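Local coordinates for protein transcriptional regulator, TetR family (Myxococcus xanthus DK 1622, PDB 5K7H) that probably represses transcription by binding cis-regulatory DNA as a two-subunit regulator, and carries isovaleryl-coenzyme A in its helical C-terminal domain, at residues 96-101 against 184-189; 102-107 against 169-174; 136-141 against 162-167. One frame throughout, in Å; residues are numbered along the deposited sequence. Where two conformers were deposited one is given.

In the fold
All three contacts lie in the helical C-terminal domain of this TetR-family regulator. Contacts 1 and 2 share helix 89-104, with centres about 8 Å apart, and are tied by a salt bridge from Arg106 NE to Asp185 OD2 of 3.0 Å. Contact 3 is about 16 Å (centre to centre) from contact 1 and about 15 Å from contact 2; a probable hydrogen bond of 2.7 Å between Asn100 ND2 and Tyr137 OH joins it to contact 1. Contacts 2 and 3 adjoin along helix 159-171, and each meets a separate isovaleryl-coenzyme A; in contact 2 the Leu171 side chain also approaches another copy. Each ligand is touched by both subunits, placing these sites at the dimer interface.

Contact 1: 96-101 against 184-189; sequences CMRHNI and TDEQIA. With NI (nickel (II) ion), chain C.
Segments 96-101 and 184-189 run roughly antiparallel, their helix axes 9.6 Å apart at an angle of 150°, with the CA atoms of Arg98 and Ala189 5.5 Å apart. Two helices of the TetR-type C-terminal domain, 89-104 and 185-196, pack here, and Ala189 points its CB toward helix 89-104, where it meets Ile101. Ile101 supplies the apolar filling. With CG1 beside the backbone N (chi1 -71°), its CD1 reaches 3.6 Å from Ala189 CA, while CG2 lies 4.1 Å from Asp185 O at the first turn of the other helix.

The polar side of the contact is more exposed. Arg98 extends from CG to NE and crosses the bent Glu186 side chain at about a right angle. It was modelled in two conformers; in the one given, and so tentatively, NH1 bridges Asp190 OD1 and also Glu186 OE2, 3.1 Å away. There the carboxylate oxygen lies at the guanidinium edge, the two planes only 9° apart. Thr184 N-caps helix 185-196 in a capping box with Gln187, whose backbone N donates to Thr184 OG1. On helix 89-104, His99 ND1 bonds Gln78 O, and NE2 coordinates a nickel ion at 1.9 Å, two further ligand atoms coming from elsewhere in the structure.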
# COMPACT_ATOMS: atom_id res chain seq x y z
N CYS A 96 -1.81 -16.54 10.50
CA CYS A 96 -2.07 -16.00 9.17
C CYS A 96 -1.14 -14.84 8.86
O CYS A 96 -0.65 -14.70 7.73
CB CYS A 96 -3.53 -15.57 9.06
SG CYS A 96 -4.09 -15.30 7.36
N MET A 97 -0.88 -13.99 9.85
CA MET A 97 0.03 -12.86 9.65
C MET A 97 1.45 -13.35 9.36
O MET A 97 2.11 -12.86 8.44
CB MET A 97 -0.00 -11.94 10.87
CG MET A 97 1.03 -10.83 10.85
SD MET A 97 0.66 -9.53 12.04
CE MET A 97 -0.67 -8.67 11.21
N ARG A 98 1.93 -14.31 10.15
CA ARG A 98 3.27 -14.84 9.93
C ARG A 98 3.41 -15.43 8.54
O ARG A 98 4.35 -15.09 7.80
CB ARG A 98 3.60 -15.90 10.99
CG ARG A 98 3.86 -15.34 12.37
CD ARG A 98 4.19 -16.44 13.36
NE ARG A 98 4.49 -15.89 14.68
CZ ARG A 98 5.68 -15.43 15.05
NH1 ARG A 98 6.70 -15.44 14.20
NH2 ARG A 98 5.85 -14.96 16.28
N HIS A 99 2.49 -16.31 8.15
CA HIS A 99 2.57 -16.93 6.83
C HIS A 99 2.47 -15.88 5.73
O HIS A 99 3.16 -15.98 4.70
CB HIS A 99 1.46 -17.97 6.67
CG HIS A 99 1.67 -19.20 7.50
ND1 HIS A 99 1.74 -20.46 6.96
CD2 HIS A 99 1.81 -19.36 8.84
CE1 HIS A 99 1.92 -21.35 7.92
NE2 HIS A 99 1.97 -20.70 9.07
N ASN A 100 1.63 -14.86 5.92
CA ASN A 100 1.45 -13.85 4.88
C ASN A 100 2.68 -12.96 4.77
O ASN A 100 3.06 -12.56 3.66
CB ASN A 100 0.20 -13.02 5.18
CG ASN A 100 -0.31 -12.27 3.96
OD1 ASN A 100 0.44 -12.01 3.02
ND2 ASN A 100 -1.58 -11.91 3.98
N ILE A 101 3.31 -12.63 5.90
CA ILE A 101 4.54 -11.84 5.85
C ILE A 101 5.65 -12.61 5.14
O ILE A 101 6.37 -12.06 4.30
CB ILE A 101 4.96 -11.42 7.27
CG1 ILE A 101 3.98 -10.37 7.82
CG2 ILE A 101 6.39 -10.87 7.29
CD1 ILE A 101 4.22 -9.97 9.26
N THR A 184 15.59 -9.55 10.08
CA THR A 184 15.08 -10.61 9.23
C THR A 184 13.56 -10.51 9.14
O THR A 184 12.89 -9.94 10.00
CB THR A 184 15.47 -11.99 9.78
OG1 THR A 184 14.83 -12.21 11.04
CG2 THR A 184 16.98 -12.09 9.96
N ASP A 185 13.01 -11.08 8.06
CA ASP A 185 11.56 -11.11 7.92
C ASP A 185 10.90 -11.81 9.10
O ASP A 185 9.78 -11.47 9.48
CB ASP A 185 11.17 -11.80 6.61
CG ASP A 185 11.84 -13.15 6.43
OD1 ASP A 185 12.35 -13.70 7.42
OD2 ASP A 185 11.85 -13.66 5.29
N GLU A 186 11.60 -12.78 9.71
CA GLU A 186 11.04 -13.46 10.87
C GLU A 186 10.94 -12.53 12.07
O GLU A 186 9.98 -12.59 12.84
CB GLU A 186 11.88 -14.69 11.21
CG GLU A 186 11.22 -15.64 12.20
CD GLU A 186 9.94 -16.24 11.66
OE1 GLU A 186 9.87 -16.51 10.44
OE2 GLU A 186 8.99 -16.44 12.45
N GLN A 187 11.94 -11.66 12.26
CA GLN A 187 11.88 -10.69 13.35
C GLN A 187 10.76 -9.68 13.11
O GLN A 187 10.08 -9.26 14.05
CB GLN A 187 13.22 -9.97 13.49
CG GLN A 187 14.35 -10.85 13.98
CD GLN A 187 15.70 -10.16 13.88
OE1 GLN A 187 16.09 -9.70 12.81
NE2 GLN A 187 16.40 -10.07 15.00
N ILE A 188 10.56 -9.27 11.86
CA ILE A 188 9.49 -8.34 11.53
C ILE A 188 8.14 -8.97 11.82
O ILE A 188 7.25 -8.33 12.39
CB ILE A 188 9.61 -7.89 10.07
CG1 ILE A 188 10.90 -7.08 9.88
CG2 ILE A 188 8.38 -7.08 9.64
CD1 ILE A 188 11.23 -6.74 8.45
N ALA A 189 7.96 -10.23 11.44
CA ALA A 189 6.70 -10.92 11.71
C ALA A 189 6.41 -10.94 13.21
O ALA A 189 5.28 -10.64 13.63
CB ALA A 189 6.75 -12.34 11.15
NI NI C . 2.31 -21.68 10.68

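Contact 2: 102-107 against 169-174; sequences LLVTRG and MVLWIY. With IVC (Isovaleryl-coenzyme A), chain G.
Val104 faces segment 169-174 and spreads its two methyls over separate partners, joining the end of helix 89-104 to that of helix 159-171 in the ligand-binding helical domain of a TetR-type regulator. With CG1 anti to the backbone N (chi1 165°), that methyl settles 4.0 Å from Tyr174 CB and about equally far from Ile173 CG2. The other branch, CG2, meets Leu171 CD2 at 4.1 Å, and these two side chains cross at about a right angle. Next to them, Thr105 passes Ile173 at a slant: methyl meets methyl, Thr105 CG2 to Ile173 CG2, at 3.5 Å. The hydroxyl of Thr105 is engaged elsewhere, with Ile101 O and Asp185 OD2, and Tyr174 OH is bonded to His117 NE2.

Trp172 CB points away from segment 102-107; its ring meets isovaleryl-coenzyme A, and the residue packs on Gly168 of the second subunit. O16 of the ligand amide lies at the indole edge, in its plane, and accepts from Trp172 NE1 at 3.0 Å, the N-H...O angle being 150°. A leucine here would probably leave O16 without this donor and open a gap beside the ligand amide. The six-membered ring adds a contact, CZ2 approaching ligand C19 to 3.5 Å.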
# COMPACT_ATOMS: atom_id res chain seq x y z
N LEU A 102 5.80 -13.89 5.47
CA LEU A 102 6.86 -14.69 4.86
C LEU A 102 6.65 -14.83 3.36
O LEU A 102 7.62 -14.86 2.59
CB LEU A 102 6.94 -16.06 5.53
CG LEU A 102 7.95 -16.16 6.68
CD1 LEU A 102 7.74 -15.04 7.70
CD2 LEU A 102 7.86 -17.52 7.36
N LEU A 103 5.39 -14.93 2.92
CA LEU A 103 5.12 -14.96 1.48
C LEU A 103 5.55 -13.65 0.82
O LEU A 103 6.08 -13.65 -0.29
CB LEU A 103 3.64 -15.22 1.23
CG LEU A 103 3.23 -15.33 -0.24
CD1 LEU A 103 3.72 -16.64 -0.83
CD2 LEU A 103 1.73 -15.17 -0.41
N VAL A 104 5.32 -12.52 1.50
CA VAL A 104 5.62 -11.22 0.91
C VAL A 104 7.13 -10.99 0.81
O VAL A 104 7.59 -10.31 -0.11
CB VAL A 104 4.94 -10.10 1.73
CG1 VAL A 104 5.51 -8.73 1.38
CG2 VAL A 104 3.45 -10.12 1.50
N THR A 105 7.91 -11.55 1.73
CA THR A 105 9.32 -11.22 1.84
C THR A 105 10.24 -12.27 1.22
O THR A 105 11.44 -12.29 1.53
CB THR A 105 9.70 -11.03 3.31
OG1 THR A 105 9.43 -12.23 4.05
CG2 THR A 105 8.93 -9.87 3.92
N ARG A 106 9.72 -13.12 0.34
CA ARG A 106 10.53 -14.20 -0.23
C ARG A 106 10.19 -14.33 -1.71
O ARG A 106 9.67 -13.41 -2.34
CB ARG A 106 10.33 -15.49 0.59
CG ARG A 106 10.84 -15.33 2.01
CD ARG A 106 10.90 -16.63 2.80
NE ARG A 106 11.38 -16.36 4.15
CZ ARG A 106 11.61 -17.30 5.08
NH1 ARG A 106 11.40 -18.58 4.80
NH2 ARG A 106 12.04 -16.94 6.28
N GLY A 107 10.51 -15.50 -2.28
CA GLY A 107 10.60 -15.61 -3.73
C GLY A 107 9.30 -15.31 -4.45
O GLY A 107 9.30 -14.70 -5.52
N MET A 169 -0.67 -3.36 7.16
CA MET A 169 0.62 -3.70 7.75
C MET A 169 1.39 -4.67 6.87
O MET A 169 2.53 -4.40 6.46
CB MET A 169 0.42 -4.32 9.13
CG MET A 169 -0.07 -3.40 10.21
SD MET A 169 -0.02 -4.28 11.78
CE MET A 169 -0.81 -3.10 12.86
N VAL A 170 0.78 -5.81 6.58
CA VAL A 170 1.50 -6.91 5.95
C VAL A 170 1.93 -6.53 4.54
O VAL A 170 3.12 -6.64 4.19
CB VAL A 170 0.62 -8.18 5.95
CG1 VAL A 170 1.28 -9.31 5.17
CG2 VAL A 170 0.33 -8.62 7.38
N LEU A 171 1.00 -6.08 3.71
CA LEU A 171 1.30 -5.87 2.30
C LEU A 171 2.17 -4.64 2.07
O LEU A 171 2.87 -4.58 1.06
CB LEU A 171 0.01 -5.77 1.50
CG LEU A 171 -0.88 -7.02 1.56
CD1 LEU A 171 -2.16 -6.81 0.77
CD2 LEU A 171 -0.14 -8.26 1.05
N TRP A 172 2.16 -3.67 2.99
CA TRP A 172 3.08 -2.54 2.86
C TRP A 172 4.54 -2.98 2.93
O TRP A 172 5.42 -2.22 2.52
CB TRP A 172 2.79 -1.51 3.96
CG TRP A 172 3.30 -0.13 3.66
CD1 TRP A 172 4.41 0.47 4.19
CD2 TRP A 172 2.72 0.82 2.76
NE1 TRP A 172 4.55 1.73 3.67
CE2 TRP A 172 3.53 1.97 2.79
CE3 TRP A 172 1.60 0.80 1.93
CZ2 TRP A 172 3.25 3.10 2.02
CZ3 TRP A 172 1.32 1.93 1.17
CH2 TRP A 172 2.14 3.06 1.22
N ILE A 173 4.80 -4.19 3.43
CA ILE A 173 6.17 -4.63 3.68
C ILE A 173 6.99 -4.61 2.40
O ILE A 173 8.18 -4.26 2.42
CB ILE A 173 6.16 -6.03 4.33
CG1 ILE A 173 5.77 -5.91 5.81
CG2 ILE A 173 7.52 -6.72 4.19
CD1 ILE A 173 5.53 -7.24 6.50
N TYR A 174 6.39 -4.97 1.27
CA TYR A 174 7.16 -5.06 0.03
C TYR A 174 7.69 -3.71 -0.42
O TYR A 174 8.56 -3.67 -1.30
CB TYR A 174 6.32 -5.70 -1.09
CG TYR A 174 5.38 -4.76 -1.81
CD1 TYR A 174 5.83 -3.94 -2.85
CD2 TYR A 174 4.03 -4.72 -1.49
CE1 TYR A 174 4.97 -3.09 -3.51
CE2 TYR A 174 3.16 -3.87 -2.15
CZ TYR A 174 3.64 -3.06 -3.17
OH TYR A 174 2.77 -2.22 -3.82
O9 IVC G . 15.30 5.10 8.53
P1 IVC G . 15.96 4.00 7.72
O5 IVC G . 17.01 3.30 8.58
O6 IVC G . 16.63 4.60 6.51
O2 IVC G . 14.82 2.92 7.24
C1 IVC G . 14.88 2.35 5.94
C2 IVC G . 15.56 0.84 6.03
O3 IVC G . 16.67 0.83 6.94
C4 IVC G . 14.57 0.11 6.51
N1 IVC G . 14.74 -1.29 6.25
C7 IVC G . 14.72 -1.90 5.08
N2 IVC G . 14.91 -3.20 5.26
C8 IVC G . 15.05 -3.43 6.59
C6 IVC G . 14.94 -2.22 7.22
N3 IVC G . 15.05 -2.13 8.57
C15 IVC G . 15.25 -3.22 9.28
N4 IVC G . 15.36 -4.41 8.72
C12 IVC G . 15.27 -4.56 7.40
N5 IVC G . 15.39 -5.89 6.80
O1 IVC G . 13.31 0.64 5.75
C3 IVC G . 13.65 2.16 5.49
C5 IVC G . 13.58 2.45 3.97
O4 IVC G . 14.51 1.59 3.31
P2 IVC G . 15.12 2.11 1.88
O12 IVC G . 16.62 2.08 1.92
O10 IVC G . 14.62 1.21 0.76
O7 IVC G . 14.61 3.65 1.63
P3 IVC G . 14.36 4.30 0.15
O14 IVC G . 15.50 5.27 -0.13
O13 IVC G . 14.35 3.21 -0.90
O8 IVC G . 12.92 5.12 0.13
C11 IVC G . 12.84 6.29 0.90
C9 IVC G . 11.52 6.32 1.72
C13 IVC G . 11.64 7.50 2.72
C14 IVC G . 10.36 6.60 0.77
C10 IVC G . 11.36 5.01 2.53
O11 IVC G . 10.84 5.31 3.76
C16 IVC G . 10.41 3.99 1.86
O15 IVC G . 10.61 3.61 0.75
N6 IVC G . 9.24 3.48 2.63
C17 IVC G . 8.30 2.50 2.05
C18 IVC G . 7.12 3.24 1.37
C19 IVC G . 6.50 4.25 2.28
O16 IVC G . 6.44 4.06 3.44
N7 IVC G . 5.97 5.51 1.73
C20 IVC G . 5.37 6.51 2.66
C21 IVC G . 6.51 7.33 3.36
S1 IVC G . 5.76 8.75 4.21
C22 IVC G . 5.04 9.82 2.93
O17 IVC G . 5.20 9.56 1.80
C23 IVC G . 4.24 11.08 3.34
C24 IVC G . 2.71 10.89 3.23
C25 IVC G . 2.26 10.31 1.86
C26 IVC G . 2.04 12.23 3.48

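Contact 3: 136-141 against 162-167; sequences KYVDFL and GAFSFL. With IVC (Isovaleryl-coenzyme A), chain I.
Leu141 has the most surface buried here; with CG beside the backbone N and anti to the carbonyl carbon (chi1 -66°), its two methyls are carried to Phe166 and Leu167. CD2 sits over the centre of one face of the Phe166 ring, 3.9 Å from the centroid and just 6° off the ring normal, a CH-pi contact. CD1 wedges between Phe166 and Leu167, reaching Leu167 CG at 3.7 Å, and also lies over the rim of one face of Tyr137. Its CB touches Ala163 CB.

Helices 124-150 and 159-171 cross in the C-terminal domain of the TetR fold, at 115° between the short segment axes with a closest approach of 9.3 Å. Val138 divides its methyls: CG1 meets Phe164 CZ at 4.0 Å, whereas CG2 touches both Leu167 CD1 and O11 of isovaleryl-coenzyme A. Leu167 in turn slides past Tyr137 in the opposite direction, CD2 coming to 3.6 Å from Tyr137 CE2. The buried Tyr137 hydroxyl is satisfied by Asn100. S1 of the ligand thioester lies in the plane of the Tyr137 ring at its edge, 3.7 Å from CD2. Phe164, also stacked on Trp176 of the second subunit, brings CE1 to 3.4 Å from ligand N6.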
# COMPACT_ATOMS: atom_id res chain seq x y z
N LYS A 136 -12.59 -13.41 -0.61
CA LYS A 136 -12.68 -14.54 0.30
C LYS A 136 -11.65 -14.44 1.41
O LYS A 136 -11.91 -14.85 2.55
CB LYS A 136 -12.51 -15.86 -0.45
CG LYS A 136 -13.71 -16.24 -1.31
CD LYS A 136 -13.58 -17.65 -1.85
CE LYS A 136 -14.85 -18.09 -2.56
NZ LYS A 136 -15.19 -17.20 -3.71
N TYR A 137 -10.47 -13.89 1.11
CA TYR A 137 -9.46 -13.70 2.14
C TYR A 137 -9.86 -12.59 3.10
O TYR A 137 -9.75 -12.74 4.33
CB TYR A 137 -8.10 -13.40 1.50
CG TYR A 137 -6.96 -13.27 2.48
CD1 TYR A 137 -6.86 -14.13 3.57
CD2 TYR A 137 -5.98 -12.31 2.32
CE1 TYR A 137 -5.82 -14.03 4.47
CE2 TYR A 137 -4.93 -12.20 3.21
CZ TYR A 137 -4.85 -13.06 4.28
OH TYR A 137 -3.81 -12.95 5.17
N VAL A 138 -10.34 -11.46 2.57
CA VAL A 138 -10.80 -10.37 3.42
C VAL A 138 -11.91 -10.86 4.34
O VAL A 138 -11.91 -10.57 5.54
CB VAL A 138 -11.26 -9.18 2.56
CG1 VAL A 138 -11.82 -8.06 3.43
CG2 VAL A 138 -10.11 -8.66 1.71
N ASP A 139 -12.87 -11.61 3.80
CA ASP A 139 -13.95 -12.15 4.62
C ASP A 139 -13.42 -13.14 5.65
O ASP A 139 -13.97 -13.23 6.76
CB ASP A 139 -15.01 -12.81 3.75
CG ASP A 139 -15.65 -11.84 2.77
OD1 ASP A 139 -15.55 -10.61 2.99
OD2 ASP A 139 -16.25 -12.31 1.78
N PHE A 140 -12.38 -13.89 5.31
CA PHE A 140 -11.75 -14.78 6.28
C PHE A 140 -11.19 -13.99 7.45
O PHE A 140 -11.38 -14.36 8.62
CB PHE A 140 -10.65 -15.60 5.60
CG PHE A 140 -9.80 -16.37 6.57
CD1 PHE A 140 -10.23 -17.59 7.07
CD2 PHE A 140 -8.57 -15.88 6.97
CE1 PHE A 140 -9.45 -18.30 7.96
CE2 PHE A 140 -7.78 -16.59 7.86
CZ PHE A 140 -8.22 -17.80 8.35
N LEU A 141 -10.50 -12.89 7.17
CA LEU A 141 -9.93 -12.07 8.23
C LEU A 141 -11.03 -11.43 9.08
O LEU A 141 -10.95 -11.44 10.31
CB LEU A 141 -9.02 -10.99 7.63
CG LEU A 141 -7.75 -11.47 6.94
CD1 LEU A 141 -7.04 -10.30 6.28
CD2 LEU A 141 -6.82 -12.17 7.92
N GLY A 162 -10.23 -4.06 11.45
CA GLY A 162 -9.16 -4.99 11.77
C GLY A 162 -8.58 -5.67 10.55
O GLY A 162 -7.36 -5.81 10.42
N ALA A 163 -9.45 -6.10 9.62
CA ALA A 163 -8.98 -6.81 8.44
C ALA A 163 -8.06 -5.93 7.60
O ALA A 163 -6.99 -6.37 7.16
CB ALA A 163 -10.17 -7.28 7.61
N PHE A 164 -8.46 -4.68 7.35
CA PHE A 164 -7.68 -3.81 6.48
C PHE A 164 -6.49 -3.18 7.19
O PHE A 164 -5.58 -2.68 6.52
CB PHE A 164 -8.57 -2.72 5.88
CG PHE A 164 -9.49 -3.23 4.80
CD1 PHE A 164 -8.97 -3.85 3.67
CD2 PHE A 164 -10.86 -3.09 4.92
CE1 PHE A 164 -9.81 -4.32 2.68
CE2 PHE A 164 -11.71 -3.56 3.92
CZ PHE A 164 -11.18 -4.18 2.80
N SER A 165 -6.47 -3.19 8.52
CA SER A 165 -5.25 -2.87 9.24
C SER A 165 -4.25 -4.02 9.13
O SER A 165 -3.07 -3.80 8.84
CB SER A 165 -5.56 -2.57 10.71
OG SER A 165 -6.45 -1.47 10.82
N PHE A 166 -4.72 -5.24 9.36
CA PHE A 166 -3.93 -6.44 9.07
C PHE A 166 -3.30 -6.35 7.69
O PHE A 166 -2.08 -6.45 7.54
CB PHE A 166 -4.84 -7.67 9.20
CG PHE A 166 -4.15 -8.99 8.99
CD1 PHE A 166 -3.73 -9.39 7.73
CD2 PHE A 166 -3.96 -9.86 10.06
CE1 PHE A 166 -3.12 -10.62 7.55
CE2 PHE A 166 -3.35 -11.08 9.88
CZ PHE A 166 -2.93 -11.46 8.62
N LEU A 167 -4.13 -6.15 6.66
CA LEU A 167 -3.63 -6.18 5.29
C LEU A 167 -2.70 -5.00 5.00
O LEU A 167 -1.71 -5.14 4.28
CB LEU A 167 -4.80 -6.19 4.31
CG LEU A 167 -5.60 -7.49 4.28
CD1 LEU A 167 -6.92 -7.32 3.54
CD2 LEU A 167 -4.79 -8.61 3.65
O9 IVC I . -18.01 -6.28 0.01
P1 IVC I . -17.97 -4.90 0.64
O5 IVC I . -18.68 -4.95 1.99
O6 IVC I . -18.68 -3.93 -0.27
O2 IVC I . -16.41 -4.41 0.84
C1 IVC I . -16.16 -3.00 0.88
C2 IVC I . -16.50 -2.46 2.42
O3 IVC I . -16.89 -3.57 3.25
C4 IVC I . -15.42 -1.91 2.92
N1 IVC I . -15.63 -0.49 3.04
C7 IVC I . -15.44 0.45 2.13
N2 IVC I . -15.76 1.63 2.64
C8 IVC I . -16.18 1.43 3.91
C6 IVC I . -16.10 0.10 4.16
N3 IVC I . -16.46 -0.40 5.38
C15 IVC I . -16.89 0.42 6.32
N4 IVC I . -16.98 1.73 6.11
C12 IVC I . -16.65 2.27 4.95
N5 IVC I . -16.77 3.72 4.76
O1 IVC I . -14.22 -2.26 1.96
C3 IVC I . -14.89 -2.75 0.62
C5 IVC I . -14.72 -1.61 -0.43
O4 IVC I . -13.81 -2.06 -1.43
P2 IVC I . -14.27 -1.83 -2.98
O12 IVC I . -15.26 -0.70 -3.02
O10 IVC I . -13.07 -1.47 -3.83
O7 IVC I . -14.96 -3.20 -3.55
P3 IVC I . -14.21 -4.16 -4.65
O14 IVC I . -15.25 -4.92 -5.46
O13 IVC I . -13.40 -3.28 -5.58
O8 IVC I . -13.22 -5.23 -3.87
C11 IVC I . -11.86 -5.27 -4.21
C9 IVC I . -11.11 -6.04 -3.09
C13 IVC I . -11.76 -7.44 -2.94
C14 IVC I . -9.65 -6.23 -3.50
C10 IVC I . -11.26 -5.28 -1.75
O11 IVC I . -10.99 -6.13 -0.71
C16 IVC I . -10.26 -4.11 -1.70
O15 IVC I . -10.30 -3.24 -2.51
N6 IVC I . -9.24 -4.07 -0.62
C17 IVC I . -8.26 -2.97 -0.55
C18 IVC I . -6.97 -3.46 -1.25
C19 IVC I . -6.48 -4.74 -0.67
O16 IVC I . -6.54 -4.93 0.49
N7 IVC I . -5.92 -5.79 -1.54
C20 IVC I . -5.43 -7.07 -0.93
C21 IVC I . -6.61 -8.07 -0.67
S1 IVC I . -5.88 -9.69 -0.25
C22 IVC I . -4.92 -10.27 -1.68
O17 IVC I . -4.84 -9.60 -2.64
C23 IVC I . -4.18 -11.64 -1.63
C24 IVC I . -2.69 -11.56 -1.25
C25 IVC I . -1.98 -10.23 -1.64
C26 IVC I . -1.94 -12.72 -1.88